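Local atomic coordinates of endo-beta-1,4-glucanase (cellulase B) (Bacillus halodurans, PDB entry 4V2X), a protein that probably hydrolyses beta-1,4-glucan chains with a family 5 glycoside hydrolase module, joined to an immunoglobulin-like module and a family 46 carbohydrate-binding module. Residues V331-E336 / S393-L398; N478-P483 / N502-A507. All coordinates share one frame; numbering follows the deposited sequence.

Contact 1: V331-E336 / S393-L398; sequences VIQQGE and SNFIYL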
loop_
_atom_site.group_PDB
_atom_site.type_symbol
_atom_site.label_atom_id
_atom_site.label_comp_id
_atom_site.label_asym_id
_atom_site.label_seq_id
_atom_site.Cartn_x
_atom_site.Cartn_y
_atom_site.Cartn_z
ATOM N N VAL A 331 21.217 -11.099 -33.319
ATOM C CA VAL A 331 19.802 -11.475 -33.524
ATOM C C VAL A 331 18.901 -10.308 -33.953
ATOM O O VAL A 331 17.759 -10.532 -34.379
ATOM C CB VAL A 331 19.193 -12.177 -32.289
ATOM C CG1 VAL A 331 20.038 -13.380 -31.883
ATOM C CG2 VAL A 331 19.037 -11.218 -31.126
ATOM N N ILE A 332 19.416 -9.084 -33.849
ATOM C CA ILE A 332 18.714 -7.868 -34.261
ATOM C C ILE A 332 19.439 -7.306 -35.486
ATOM O O ILE A 332 20.660 -7.129 -35.468
ATOM C CB ILE A 332 18.724 -6.796 -33.147
ATOM C CG1 ILE A 332 18.267 -7.373 -31.794
ATOM C CG2 ILE A 332 17.876 -5.597 -33.545
ATOM C CD1 ILE A 332 16.849 -7.902 -31.790
ATOM N N GLN A 333 18.689 -7.023 -36.546
ATOM C CA GLN A 333 19.293 -6.506 -37.774
ATOM C C GLN A 333 20.037 -5.216 -37.436
ATOM O O GLN A 333 19.531 -4.374 -36.688
ATOM C CB GLN A 333 18.225 -6.268 -38.841
ATOM C CG GLN A 333 18.773 -6.198 -40.254
ATOM C CD GLN A 333 19.423 -4.870 -40.594
ATOM O OE1 GLN A 333 19.059 -3.824 -40.053
ATOM N NE2 GLN A 333 20.368 -4.903 -41.528
ATOM N N GLN A 334 21.243 -5.070 -37.974
ATOM C CA GLN A 334 22.151 -4.007 -37.524
ATOM C C GLN A 334 21.591 -2.584 -37.646
ATOM O O GLN A 334 21.705 -1.797 -36.706
ATOM C CB GLN A 334 23.482 -4.108 -38.272
ATOM C CG GLN A 334 24.538 -3.104 -37.835
ATOM C CD GLN A 334 25.065 -3.331 -36.430
ATOM O OE1 GLN A 334 24.621 -4.230 -35.714
ATOM N NE2 GLN A 334 26.023 -2.502 -36.027
ATOM N N GLY A 335 21.013 -2.244 -38.796
ATOM C CA GLY A 335 20.425 -0.922 -38.983
ATOM C C GLY A 335 19.286 -0.657 -38.020
ATOM O O GLY A 335 19.160 0.433 -37.456
ATOM N N GLU A 336 18.463 -1.676 -37.812
ATOM C CA GLU A 336 17.310 -1.552 -36.918
ATOM C C GLU A 336 17.776 -1.422 -35.464
ATOM O O GLU A 336 17.192 -0.684 -34.676
ATOM C CB GLU A 336 16.365 -2.740 -37.123
ATOM C CG GLU A 336 15.917 -2.901 -38.575
ATOM C CD GLU A 336 15.221 -1.662 -39.133
ATOM O OE1 GLU A 336 14.292 -1.146 -38.474
ATOM O OE2 GLU A 336 15.596 -1.204 -40.236
ATOM N N SER A 393 16.995 1.463 -44.235
ATOM C CA SER A 393 17.854 0.298 -44.044
ATOM C C SER A 393 19.318 0.722 -44.040
ATOM O O SER A 393 19.655 1.808 -44.498
ATOM C CB SER A 393 17.637 -0.729 -45.165
ATOM O OG SER A 393 16.291 -1.180 -45.228
ATOM N N ASN A 394 20.179 -0.164 -43.558
ATOM C CA ASN A 394 21.628 0.013 -43.674
ATOM C C ASN A 394 22.206 -0.845 -44.801
ATOM O O ASN A 394 23.331 -1.327 -44.716
ATOM C CB ASN A 394 22.321 -0.305 -42.352
ATOM C CG ASN A 394 22.309 -1.779 -42.030
ATOM O OD1 ASN A 394 21.328 -2.469 -42.288
ATOM N ND2 ASN A 394 23.414 -2.276 -41.479
ATOM N N PHE A 395 21.438 -1.026 -45.869
ATOM C CA PHE A 395 21.898 -1.856 -46.976
ATOM C C PHE A 395 21.254 -1.439 -48.274
ATOM O O PHE A 395 20.193 -0.823 -48.278
ATOM C CB PHE A 395 21.625 -3.348 -46.713
ATOM C CG PHE A 395 20.191 -3.665 -46.358
ATOM C CD1 PHE A 395 19.197 -3.667 -47.325
ATOM C CD2 PHE A 395 19.839 -3.971 -45.052
ATOM C CE1 PHE A 395 17.883 -3.945 -46.997
ATOM C CE2 PHE A 395 18.519 -4.268 -44.718
ATOM C CZ PHE A 395 17.539 -4.249 -45.692
ATOM N N ILE A 396 21.929 -1.777 -49.367
ATOM C CA ILE A 396 21.386 -1.651 -50.714
ATOM C C ILE A 396 21.685 -2.970 -51.417
ATOM O O ILE A 396 22.855 -3.334 -51.572
ATOM C CB ILE A 396 22.043 -0.484 -51.475
ATOM C CG1 ILE A 396 21.689 0.851 -50.813
ATOM C CG2 ILE A 396 21.614 -0.492 -52.942
ATOM C CD1 ILE A 396 22.516 2.020 -51.303
ATOM N N TYR A 397 20.635 -3.688 -51.802
ATOM C CA TYR A 397 20.786 -4.993 -52.439
ATOM C C TYR A 397 20.749 -4.875 -53.958
ATOM O O TYR A 397 19.918 -4.152 -54.511
ATOM C CB TYR A 397 19.703 -5.948 -51.976
ATOM C CG TYR A 397 20.027 -6.690 -50.709
ATOM C CD1 TYR A 397 20.858 -7.801 -50.727
ATOM C CD2 TYR A 397 19.475 -6.307 -49.494
ATOM C CE1 TYR A 397 21.150 -8.502 -49.564
ATOM C CE2 TYR A 397 19.760 -6.999 -48.326
ATOM C CZ TYR A 397 20.593 -8.092 -48.366
ATOM O OH TYR A 397 20.874 -8.793 -47.221
ATOM N N LEU A 398 21.650 -5.604 -54.610
ATOM C CA LEU A 398 21.710 -5.686 -56.065
ATOM C C LEU A 398 21.583 -7.142 -56.495
ATOM O O LEU A 398 22.370 -7.979 -56.072
ATOM C CB LEU A 398 23.045 -5.131 -56.548
ATOM C CG LEU A 398 23.414 -3.728 -56.058
ATOM C CD1 LEU A 398 24.839 -3.389 -56.448
ATOM C CD2 LEU A 398 22.438 -2.704 -56.610
HETATM O O HOH W 1 18.196 -1.604 -41.440
#
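Gln-333 and Asn-394 reach for each other from opposite directions and join through their amides, whose planes stand 69° apart. NE2 of Gln-333 gives a nearly straight hydrogen bond (170° at the hydrogen) to OD1 of Asn-394, 2.7 Å away; it arrives in the carbonyl plane on a lone pair, and OD1 lies almost in the amide plane of Gln-333. The oxygen of the same amide turns to the N-H groups of the first helical turn. Gln-333 is the N-cap of the helix that follows, and its OE1 accepts from Glu-336 N at 3.2 Å and, weakly, from Gly-335 N. With CG anti to the backbone N (chi1 -160°) and a bend at chi2, the chain curls far enough for one amide to serve both tasks, which suits glutamine, donor and acceptor in one group. A water lies within hydrogen-bonding distance of Gln-333 OE1 and Glu-336 OE2 and accepts from Asn-394 N at 3.2 Å; Glu-336 OE2 also forms salt bridges with Lys-339 and Arg-288. Gly-335 leaves room for this approach: a beta carbon there would run into Asn-394 OD1. Phe-395 turns the edge of its ring to Gln-333 NE2, 3.7 Å from CD2, with the amide almost perpendicular to the ring, while Tyr-397 CE2 lies over one ring face. Helix 334-350 of the catalytic beta/alpha barrel thus meets, at its first turn, the start of strand 395-399, an outermost strand of the immunoglobulin-like module's mixed sheet, paired in parallel with strand 473-480.

Contact 2: N478-P483 / N502-A507; sequences NTYRTP and NGNSLA
Just past the end of strand 473-480, the backbone N of Arg-481 donates to Asn-502 O at 3.0 Å, where Tyr-480 CA also makes a CH...O contact, and Gly-503 lies against Tyr-480. Asn-502 and Gly-503 both have positive phi; a beta carbon on Gly-503 would collide with Thr-479 O, so glycine fits both the backbone and the space. Two asparagine amides then take successive carbonyls of segment 478-483. Asn-502 ND2 reaches Thr-482 O at 3.0 Å in a straight bond (168°), the donor tilted from the carbonyl plane, whereas Asn-504 ND2 meets Arg-481 O at 2.7 Å, in a more bent bond with that oxygen lying in its own amide plane. Both side chains place CG anti to the carbonyl carbon, beside the backbone N (chi1 -76° and -66°), which carries their amides toward 481-483. This is a junction between modules: the chain leaves the immunoglobulin-like sheet at Tyr-480 and enters the antiparallel sheet of the CBM46 module at strand 484-491, while 502-505 belongs to the connection between strands 495-500 and 506-513 of that module. Asn-504 rests against both Pro-483, whose CG lies 3.5 Å from ND2, and Tyr-480, whose CD2 is 3.6 Å from OD1. Its ND2 also donates to Phe-501 O, and its OD1 bonds to Ser-566. Replaced by alanine, this position would probably leave the carbonyls of Arg-481 and Phe-501 without their side-chain donor, Ser-566 without its partner, and Pro-483 with less to pack on. Farther out, Arg-481 NH1 and Asn-502 OD1 share a water, 2.9 Å from the asparagine oxygen, their flat groups well out of parallel.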
loop_
_atom_site.group_PDB
_atom_site.type_symbol
_atom_site.label_atom_id
_atom_site.label_comp_id
_atom_site.label_asym_id
_atom_site.label_seq_id
_atom_site.Cartn_x
_atom_site.Cartn_y
_atom_site.Cartn_z
ATOM N N ASN A 478 25.287 -4.886 -51.250
ATOM C CA ASN A 478 25.290 -6.347 -51.271
ATOM C C ASN A 478 24.782 -6.896 -52.587
ATOM O O ASN A 478 23.718 -6.497 -53.053
ATOM C CB ASN A 478 24.389 -6.888 -50.157
ATOM C CG ASN A 478 24.813 -6.416 -48.779
ATOM O OD1 ASN A 478 25.995 -6.206 -48.520
ATOM N ND2 ASN A 478 23.840 -6.231 -47.886
ATOM N N THR A 479 25.534 -7.817 -53.181
ATOM C CA THR A 479 25.055 -8.535 -54.350
ATOM C C THR A 479 24.487 -9.871 -53.899
ATOM O O THR A 479 25.101 -10.564 -53.090
ATOM C CB THR A 479 26.184 -8.763 -55.366
ATOM O OG1 THR A 479 26.687 -7.492 -55.799
ATOM C CG2 THR A 479 25.677 -9.538 -56.565
ATOM N N TYR A 480 23.312 -10.220 -54.421
ATOM C CA TYR A 480 22.647 -11.462 -54.042
ATOM C C TYR A 480 22.055 -12.196 -55.247
ATOM O O TYR A 480 21.820 -11.606 -56.309
ATOM C CB TYR A 480 21.540 -11.181 -53.019
ATOM C CG TYR A 480 20.281 -10.574 -53.618
ATOM C CD1 TYR A 480 20.226 -9.223 -53.949
ATOM C CD2 TYR A 480 19.160 -11.352 -53.875
ATOM C CE1 TYR A 480 19.088 -8.667 -54.504
ATOM C CE2 TYR A 480 18.017 -10.802 -54.426
ATOM C CZ TYR A 480 17.987 -9.454 -54.734
ATOM O OH TYR A 480 16.858 -8.890 -55.291
ATOM N N ARG A 481 21.845 -13.501 -55.060
ATOM C CA ARG A 481 20.990 -14.311 -55.929
ATOM C C ARG A 481 19.957 -14.989 -55.046
ATOM O O ARG A 481 20.091 -15.014 -53.824
ATOM C CB ARG A 481 21.768 -15.410 -56.640
ATOM C CG ARG A 481 23.206 -15.088 -56.964
ATOM C CD ARG A 481 23.896 -16.308 -57.540
ATOM N NE ARG A 481 23.202 -16.792 -58.734
ATOM C CZ ARG A 481 22.811 -18.049 -58.942
ATOM N NH1 ARG A 481 23.054 -19.002 -58.050
ATOM N NH2 ARG A 481 22.187 -18.359 -60.070
ATOM N N THR A 482 18.944 -15.576 -55.666
ATOM C CA THR A 482 17.947 -16.318 -54.908
ATOM C C THR A 482 18.665 -17.356 -54.039
ATOM O O THR A 482 19.497 -18.118 -54.545
ATOM C CB THR A 482 16.914 -16.992 -55.834
ATOM O OG1 THR A 482 16.105 -15.979 -56.444
ATOM C CG2 THR A 482 16.008 -17.943 -55.053
ATOM N N PRO A 483 18.375 -17.361 -52.727
ATOM C CA PRO A 483 18.970 -18.380 -51.868
ATOM C C PRO A 483 18.326 -19.727 -52.138
ATOM O O PRO A 483 17.169 -19.784 -52.551
ATOM C CB PRO A 483 18.662 -17.898 -50.447
ATOM C CG PRO A 483 17.727 -16.746 -50.573
ATOM C CD PRO A 483 17.372 -16.554 -52.011
ATOM N N ASN A 502 23.809 -17.324 -50.699
ATOM C CA ASN A 502 23.973 -16.586 -51.951
ATOM C C ASN A 502 23.904 -15.063 -51.765
ATOM O O ASN A 502 23.203 -14.366 -52.494
ATOM C CB ASN A 502 22.949 -17.071 -52.995
ATOM C CG ASN A 502 23.314 -18.414 -53.597
ATOM O OD1 ASN A 502 24.479 -18.823 -53.581
ATOM N ND2 ASN A 502 22.319 -19.112 -54.145
ATOM N N GLY A 503 24.643 -14.561 -50.776
ATOM C CA GLY A 503 24.725 -13.128 -50.510
ATOM C C GLY A 503 23.588 -12.549 -49.685
ATOM O O GLY A 503 23.554 -11.337 -49.448
ATOM N N ASN A 504 22.663 -13.402 -49.238
ATOM C CA ASN A 504 21.503 -12.959 -48.465
ATOM C C ASN A 504 21.706 -13.065 -46.965
ATOM O O ASN A 504 22.485 -13.890 -46.484
ATOM C CB ASN A 504 20.263 -13.770 -48.836
ATOM C CG ASN A 504 19.813 -13.519 -50.252
ATOM O OD1 ASN A 504 19.095 -12.556 -50.514
ATOM N ND2 ASN A 504 20.236 -14.380 -51.176
ATOM N N SER A 505 20.986 -12.210 -46.241
ATOM C CA SER A 505 20.927 -12.251 -44.789
ATOM C C SER A 505 19.510 -12.643 -44.379
ATOM O O SER A 505 18.540 -12.075 -44.884
ATOM C CB SER A 505 21.277 -10.880 -44.215
ATOM O OG SER A 505 21.064 -10.829 -42.818
ATOM N N LEU A 506 19.394 -13.614 -43.477
ATOM C CA LEU A 506 18.081 -14.084 -43.046
ATOM C C LEU A 506 17.481 -13.121 -42.038
ATOM O O LEU A 506 18.143 -12.743 -41.080
ATOM C CB LEU A 506 18.194 -15.478 -42.428
ATOM C CG LEU A 506 16.895 -16.116 -41.914
ATOM C CD1 LEU A 506 15.951 -16.452 -43.055
ATOM C CD2 LEU A 506 17.214 -17.360 -41.103
ATOM N N ALA A 507 16.214 -12.756 -42.238
ATOM C CA ALA A 507 15.498 -11.877 -41.314
ATOM C C ALA A 507 14.685 -12.666 -40.283
ATOM O O ALA A 507 14.800 -12.436 -39.077
ATOM C CB ALA A 507 14.590 -10.936 -42.089
HETATM O O HOH W 2 25.661 -19.282 -56.242
#

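Contacts 1 and 2 lie in series, centres 12 Å apart, and meet through the mixed sheet of the immunoglobulin-like module. Strands 395-399 and 473-480 are parallel neighbours: Ile-396 O and Asn-478 N are 2.9 Å apart, and Leu-398 N and Asn-478 O 2.7 Å, both probable hydrogen bonds. Nearby, the Tyr-397 and Tyr-480 rings meet at about a right angle, CD1 to CD1 3.6 Å. Strand 395-399 begins at the catalytic module (contact 1); its neighbour runs out into the CBM46 module (contact 2). Contact 2 is remote from the calcium sites; the side chain of Asn-394 is about 11 Å from that of Phe-467, seen to bind calcium in this protein though not in this chain.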